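Local coordinates for transcriptional regulator, LacI family protein (Rhodococcus jostii, PDB 3K9C) that probably acts as a DNA-binding transcription factor of the LacI family, recognising regulatory DNA and carrying a periplasmic-binding-protein-like sensor domain, at residues T187-F192 with A213-V218; V218-S223 with T234-D239. One frame throughout, in Å; residues are numbered along the deposited sequence.

Contact 1: residues T187-F192 with A213-V218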
loop_
_atom_site.group_PDB
_atom_site.type_symbol
_atom_site.label_atom_id
_atom_site.label_comp_id
_atom_site.label_asym_id
_atom_site.label_seq_id
_atom_site.Cartn_x
_atom_site.Cartn_y
_atom_site.Cartn_z
ATOM N N THR B 187 -21.761 -16.927 10.436
ATOM C CA THR B 187 -20.710 -17.211 11.415
ATOM C C THR B 187 -19.338 -17.206 10.739
ATOM O O THR B 187 -18.312 -17.329 11.398
ATOM C CB THR B 187 -20.906 -18.584 12.095
ATOM O OG1 THR B 187 -20.779 -19.619 11.116
ATOM C CG2 THR B 187 -22.268 -18.670 12.765
ATOM N N ALA B 188 -19.330 -17.093 9.416
ATOM C CA ALA B 188 -18.076 -17.051 8.664
ATOM C C ALA B 188 -18.285 -16.140 7.471
ATOM O O ALA B 188 -19.390 -16.038 6.934
ATOM C CB ALA B 188 -17.673 -18.440 8.202
ATOM N N VAL B 189 -17.217 -15.475 7.062
ATOM C CA VAL B 189 -17.295 -14.553 5.955
ATOM C C VAL B 189 -16.065 -14.665 5.081
ATOM O O VAL B 189 -14.952 -14.624 5.581
ATOM C CB VAL B 189 -17.384 -13.106 6.474
ATOM C CG1 VAL B 189 -17.499 -12.144 5.309
ATOM C CG2 VAL B 189 -18.561 -12.970 7.437
ATOM N N VAL B 190 -16.271 -14.808 3.779
ATOM C CA VAL B 190 -15.170 -14.876 2.832
ATOM C C VAL B 190 -15.159 -13.528 2.106
ATOM O O VAL B 190 -16.092 -13.203 1.372
ATOM C CB VAL B 190 -15.366 -16.028 1.799
ATOM C CG1 VAL B 190 -14.252 -16.003 0.770
ATOM C CG2 VAL B 190 -15.378 -17.378 2.509
ATOM N N ALA B 191 -14.119 -12.735 2.339
ATOM C CA ALA B 191 -13.999 -11.422 1.711
ATOM C C ALA B 191 -13.394 -11.543 0.318
ATOM O O ALA B 191 -12.674 -12.495 0.037
ATOM C CB ALA B 191 -13.147 -10.504 2.579
ATOM N N PHE B 192 -13.677 -10.568 -0.546
ATOM C CA PHE B 192 -13.157 -10.594 -1.915
ATOM C C PHE B 192 -11.633 -10.682 -1.922
ATOM O O PHE B 192 -11.064 -11.501 -2.638
ATOM C CB PHE B 192 -13.597 -9.350 -2.693
ATOM C CG PHE B 192 -13.038 -9.289 -4.082
ATOM C CD1 PHE B 192 -13.387 -10.250 -5.025
ATOM C CD2 PHE B 192 -12.137 -8.295 -4.438
ATOM C CE1 PHE B 192 -12.845 -10.218 -6.304
ATOM C CE2 PHE B 192 -11.590 -8.255 -5.720
ATOM C CZ PHE B 192 -11.942 -9.219 -6.653
ATOM N N ALA B 213 -13.325 -16.716 17.375
ATOM C CA ALA B 213 -14.286 -17.155 18.385
ATOM C C ALA B 213 -15.748 -16.990 17.958
ATOM O O ALA B 213 -16.487 -17.969 17.846
ATOM C CB ALA B 213 -14.039 -16.410 19.690
ATOM N N ASP B 214 -16.165 -15.752 17.724
ATOM C CA ASP B 214 -17.536 -15.492 17.309
ATOM C C ASP B 214 -17.743 -15.704 15.812
ATOM O O ASP B 214 -18.655 -16.425 15.405
ATOM C CB ASP B 214 -17.938 -14.062 17.678
ATOM C CG ASP B 214 -18.124 -13.873 19.175
ATOM O OD1 ASP B 214 -18.946 -14.603 19.766
ATOM O OD2 ASP B 214 -17.456 -12.994 19.761
ATOM N N ILE B 215 -16.887 -15.079 15.006
ATOM C CA ILE B 215 -16.975 -15.150 13.550
ATOM C C ILE B 215 -15.611 -15.415 12.895
ATOM O O ILE B 215 -14.586 -14.867 13.321
ATOM C CB ILE B 215 -17.538 -13.814 12.983
ATOM C CG1 ILE B 215 -18.984 -13.627 13.439
ATOM C CG2 ILE B 215 -17.443 -13.784 11.453
ATOM C CD1 ILE B 215 -19.574 -12.310 13.028
ATOM N N SER B 216 -15.610 -16.260 11.864
ATOM C CA SER B 216 -14.394 -16.573 11.121
ATOM C C SER B 216 -14.343 -15.710 9.865
ATOM O O SER B 216 -15.376 -15.374 9.279
ATOM C CB SER B 216 -14.350 -18.054 10.735
ATOM O OG SER B 216 -14.030 -18.870 11.851
ATOM N N VAL B 217 -13.135 -15.350 9.453
ATOM C CA VAL B 217 -12.951 -14.510 8.285
ATOM C C VAL B 217 -11.836 -15.064 7.410
ATOM O O VAL B 217 -10.810 -15.498 7.918
ATOM C CB VAL B 217 -12.564 -13.053 8.699
ATOM C CG1 VAL B 217 -12.451 -12.158 7.458
ATOM C CG2 VAL B 217 -13.595 -12.500 9.667
ATOM N N VAL B 218 -12.050 -15.038 6.098
ATOM C CA VAL B 218 -11.059 -15.500 5.128
ATOM C C VAL B 218 -10.841 -14.400 4.078
ATOM O O VAL B 218 -11.807 -13.805 3.576
ATOM C CB VAL B 218 -11.525 -16.766 4.382
ATOM C CG1 VAL B 218 -10.483 -17.159 3.357
ATOM C CG2 VAL B 218 -11.756 -17.895 5.360
HETATM O O HOH W 1 -18.464 -18.903 14.303
#
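Thr187 and Ser216 open a run of four backbone hydrogen bonds that zips the two strands together in parallel. Ser216 N gives its hydrogen to Thr187 O over 2.9 Å, and Ser216 O then accepts from Val189 N, also at 2.9 Å. Further on, Val189 O receives Val218 N at 3.0 Å, and the run closes with Ala191 N bound to Val218 O at 2.8 Å. Ser216 thus binds Thr187 and Val189, the residues flanking its neighbour Ala188, in the pattern of parallel strands. The axes of the two short segments approach to 4.7 Å at their closest, 15° from parallel. CA-H...O contacts supplement the ladder, among them Ala188 CA to Ser216 O at 3.2 Å.

The side chains divide between two faces. Ala188, Val190, Ser216 and Val218 share one, against helix 110-123; there Val190 CG2 lies 4.3 Å from Val218 CB. On the other, Val189 CG2 reaches Ile215 CG2 at 4.2 Å, the isoleucine methyl standing beside its own carbonyl carbon (chi1 -66°), against Thr187 O. Ile215 and Val217 also pack on helix 194-206. Beta-branched residues suit these extended backbones and fill both layers, while the small Ala188 and Ser216 both meet Leu121 of helix 110-123.

Polar groups gather at the start of the strands. A water is bound to Asp214 O and weakly to Thr187 O; Ser216 OG meets Gly276 N, and Thr187 OG1 meets His126 ND1.

Strand 188-191, helix 194-206 and strand 216-218 form a beta-alpha-beta crossover, the building unit of the Rossmann-like lobes of periplasmic-binding-protein folds.

Contact 2: residues V218-S223 with T234-D239. With GOL (glycerol), chain D.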
loop_
_atom_site.group_PDB
_atom_site.type_symbol
_atom_site.label_atom_id
_atom_site.label_comp_id
_atom_site.label_asym_id
_atom_site.label_seq_id
_atom_site.Cartn_x
_atom_site.Cartn_y
_atom_site.Cartn_z
ATOM N N VAL B 218 -12.050 -15.038 6.098
ATOM C CA VAL B 218 -11.059 -15.500 5.128
ATOM C C VAL B 218 -10.841 -14.400 4.078
ATOM O O VAL B 218 -11.807 -13.805 3.576
ATOM C CB VAL B 218 -11.525 -16.766 4.382
ATOM C CG1 VAL B 218 -10.483 -17.159 3.357
ATOM C CG2 VAL B 218 -11.756 -17.895 5.360
ATOM N N GLY B 219 -9.582 -14.139 3.744
ATOM C CA GLY B 219 -9.282 -13.131 2.745
ATOM C C GLY B 219 -8.873 -13.798 1.448
ATOM O O GLY B 219 -9.166 -14.971 1.233
ATOM N N TYR B 220 -8.196 -13.055 0.580
ATOM C CA TYR B 220 -7.739 -13.601 -0.683
ATOM C C TYR B 220 -6.561 -12.762 -1.181
ATOM O O TYR B 220 -6.597 -11.530 -1.104
ATOM C CB TYR B 220 -8.892 -13.597 -1.705
ATOM C CG TYR B 220 -8.797 -14.669 -2.767
ATOM C CD1 TYR B 220 -9.693 -15.744 -2.788
ATOM C CD2 TYR B 220 -7.822 -14.608 -3.763
ATOM C CE1 TYR B 220 -9.618 -16.730 -3.780
ATOM C CE2 TYR B 220 -7.735 -15.586 -4.750
ATOM C CZ TYR B 220 -8.634 -16.642 -4.751
ATOM O OH TYR B 220 -8.529 -17.625 -5.706
ATOM N N ASP B 221 -5.525 -13.460 -1.658
ATOM C CA ASP B 221 -4.274 -12.904 -2.206
ATOM C C ASP B 221 -3.004 -13.250 -1.424
ATOM O O ASP B 221 -1.933 -13.392 -2.018
ATOM C CB ASP B 221 -4.320 -11.369 -2.340
ATOM C CG ASP B 221 -5.256 -10.898 -3.440
ATOM O OD1 ASP B 221 -5.645 -11.715 -4.302
ATOM O OD2 ASP B 221 -5.591 -9.697 -3.445
ATOM N N ASP B 222 -3.133 -13.381 -0.103
ATOM C CA ASP B 222 -2.001 -13.647 0.790
ATOM C C ASP B 222 -1.002 -12.514 0.591
ATOM O O ASP B 222 0.172 -12.741 0.288
ATOM C CB ASP B 222 -1.329 -15.001 0.493
ATOM C CG ASP B 222 -0.329 -15.416 1.586
ATOM O OD1 ASP B 222 -0.521 -15.016 2.753
ATOM O OD2 ASP B 222 0.636 -16.158 1.291
ATOM N N SER B 223 -1.492 -11.290 0.755
ATOM C CA SER B 223 -0.663 -10.106 0.593
ATOM C C SER B 223 -0.060 -9.738 1.945
ATOM O O SER B 223 -0.358 -10.382 2.949
ATOM C CB SER B 223 -1.504 -8.949 0.041
ATOM O OG SER B 223 -2.453 -8.503 0.989
ATOM N N THR B 234 -6.297 -15.659 7.712
ATOM C CA THR B 234 -6.406 -16.883 6.925
ATOM C C THR B 234 -6.775 -16.337 5.550
ATOM O O THR B 234 -7.664 -15.481 5.438
ATOM C CB THR B 234 -7.537 -17.799 7.456
ATOM O OG1 THR B 234 -7.165 -18.309 8.739
ATOM C CG2 THR B 234 -7.798 -18.959 6.504
ATOM N N THR B 235 -6.103 -16.820 4.513
ATOM C CA THR B 235 -6.336 -16.306 3.170
ATOM C C THR B 235 -6.014 -17.335 2.093
ATOM O O THR B 235 -5.550 -18.432 2.388
ATOM C CB THR B 235 -5.456 -15.052 2.937
ATOM O OG1 THR B 235 -5.826 -14.412 1.718
ATOM C CG2 THR B 235 -3.988 -15.446 2.862
ATOM N N ILE B 236 -6.259 -16.961 0.844
ATOM C CA ILE B 236 -5.993 -17.825 -0.294
ATOM C C ILE B 236 -4.865 -17.240 -1.128
ATOM O O ILE B 236 -4.985 -16.126 -1.654
ATOM C CB ILE B 236 -7.245 -17.970 -1.175
ATOM C CG1 ILE B 236 -8.324 -18.714 -0.393
ATOM C CG2 ILE B 236 -6.903 -18.702 -2.453
ATOM C CD1 ILE B 236 -9.657 -18.634 -1.030
ATOM N N SER B 237 -3.769 -17.983 -1.246
ATOM C CA SER B 237 -2.628 -17.514 -2.018
ATOM C C SER B 237 -2.772 -17.763 -3.502
ATOM O O SER B 237 -3.333 -18.772 -3.926
ATOM C CB SER B 237 -1.336 -18.179 -1.541
ATOM O OG SER B 237 -0.284 -17.940 -2.464
ATOM N N GLN B 238 -2.252 -16.826 -4.287
ATOM C CA GLN B 238 -2.271 -16.929 -5.736
ATOM C C GLN B 238 -0.843 -17.190 -6.185
ATOM O O GLN B 238 -0.556 -17.274 -7.379
ATOM C CB GLN B 238 -2.759 -15.628 -6.353
ATOM C CG GLN B 238 -4.151 -15.227 -5.945
ATOM C CD GLN B 238 -4.824 -14.407 -7.023
ATOM O OE1 GLN B 238 -4.991 -14.868 -8.153
ATOM N NE2 GLN B 238 -5.211 -13.185 -6.682
ATOM N N ASP B 239 0.047 -17.301 -5.205
ATOM C CA ASP B 239 1.463 -17.549 -5.451
ATOM C C ASP B 239 2.043 -16.485 -6.369
ATOM O O ASP B 239 2.354 -16.754 -7.526
ATOM C CB ASP B 239 1.667 -18.926 -6.080
ATOM C CG ASP B 239 3.075 -19.448 -5.871
ATOM O OD1 ASP B 239 4.030 -18.642 -5.970
ATOM O OD2 ASP B 239 3.225 -20.662 -5.611
HETATM C C1 GOL D . -7.556 -10.423 -7.807
HETATM O O1 GOL D . -6.691 -11.052 -8.481
HETATM C C2 GOL D . -6.922 -9.868 -6.652
HETATM O O2 GOL D . -7.628 -10.632 -5.895
HETATM C C3 GOL D . -7.104 -8.454 -6.090
HETATM O O3 GOL D . -6.547 -7.972 -5.078
HETATM O O HOH W 2 -6.885 -17.133 -8.147
HETATM O O HOH W 3 1.433 -16.836 -0.978
#
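The ring of Tyr220 has Ile236 over one face, with CB 3.8 Å from the ring centroid and 15° off the normal, a CH-pi contact. Ile236 CG2 stands beside its own carbonyl carbon and CG1 beside the backbone N (chi1 -66°), which lays CG2 over the face and sends CG1 and CD1 out past the CD1-CE1 rim; Ile236 CD1 is 3.3 Å from Tyr220 CE1. At the edge, in the ring plane, are Asp221 OD1, the Gln238 amide carbon CD and a water that links Tyr220 OH to Gln238 OE1. The Gln238 amide is turned 78° from the ring. Arg143 adds a cation-pi contact to the tyrosine.

The carboxylate of Asp221 runs alongside the Gln238 amide, the two nearly coplanar. Gln238 NE2 donates to Asp221 OD1 at 2.8 Å, close to its amide plane, and the extended glutamine chain carries NE2 there. Glycerol, probably from the crystallisation liquor, bridges the pair: its O3 donates to Asp221 OD2 at 2.6 Å and its O1 accepts from the same Gln238 NE2.

Backbone bonds fix the loop. Gly219 N meets Thr234 O at 2.9 Å, and Asp221 N meets Ile236 O at 2.7 Å. Thr235 OG1, bound to Asp194, accepts only weakly from Asp222 N, while its CG2 methyl presses on Asp222 CA at 3.4 Å. Asp222 OD1 is salt-bridged to Arg272, and Ser237 OG accepts from Asp239 N in an ST turn.

Glutamine suits its place because NE2 serves Asp221 and glycerol while OE1 takes the tyrosine-bound water; aspartate, because its oxygens serve amide and glycerol separately. With Arg143 they offer hydroxyl groups both acceptors and donors, consistent with a sugar-binding-like pocket.

Overall arrangement
Contacts 1 and 2 follow each other along the chain, with centres about 14 Å apart, and share Val218, where strand 216-218 ends and the loop of contact 2 begins. Contact 1 belongs to the parallel sheet of one lobe, its centre about 18 Å from the centre of the chain; contact 2, at about 8 Å, lies nearer the middle, where strand 235-237 joins the other sheet beside strand 262-270. They also touch directly: Phe192 O comes within 3.2 Å of Tyr220 CB. The C-terminal ends of both strands of contact 1 run on toward residues near the glycerol, which Asp221 and Gln238 of contact 2 bind together with Arg143.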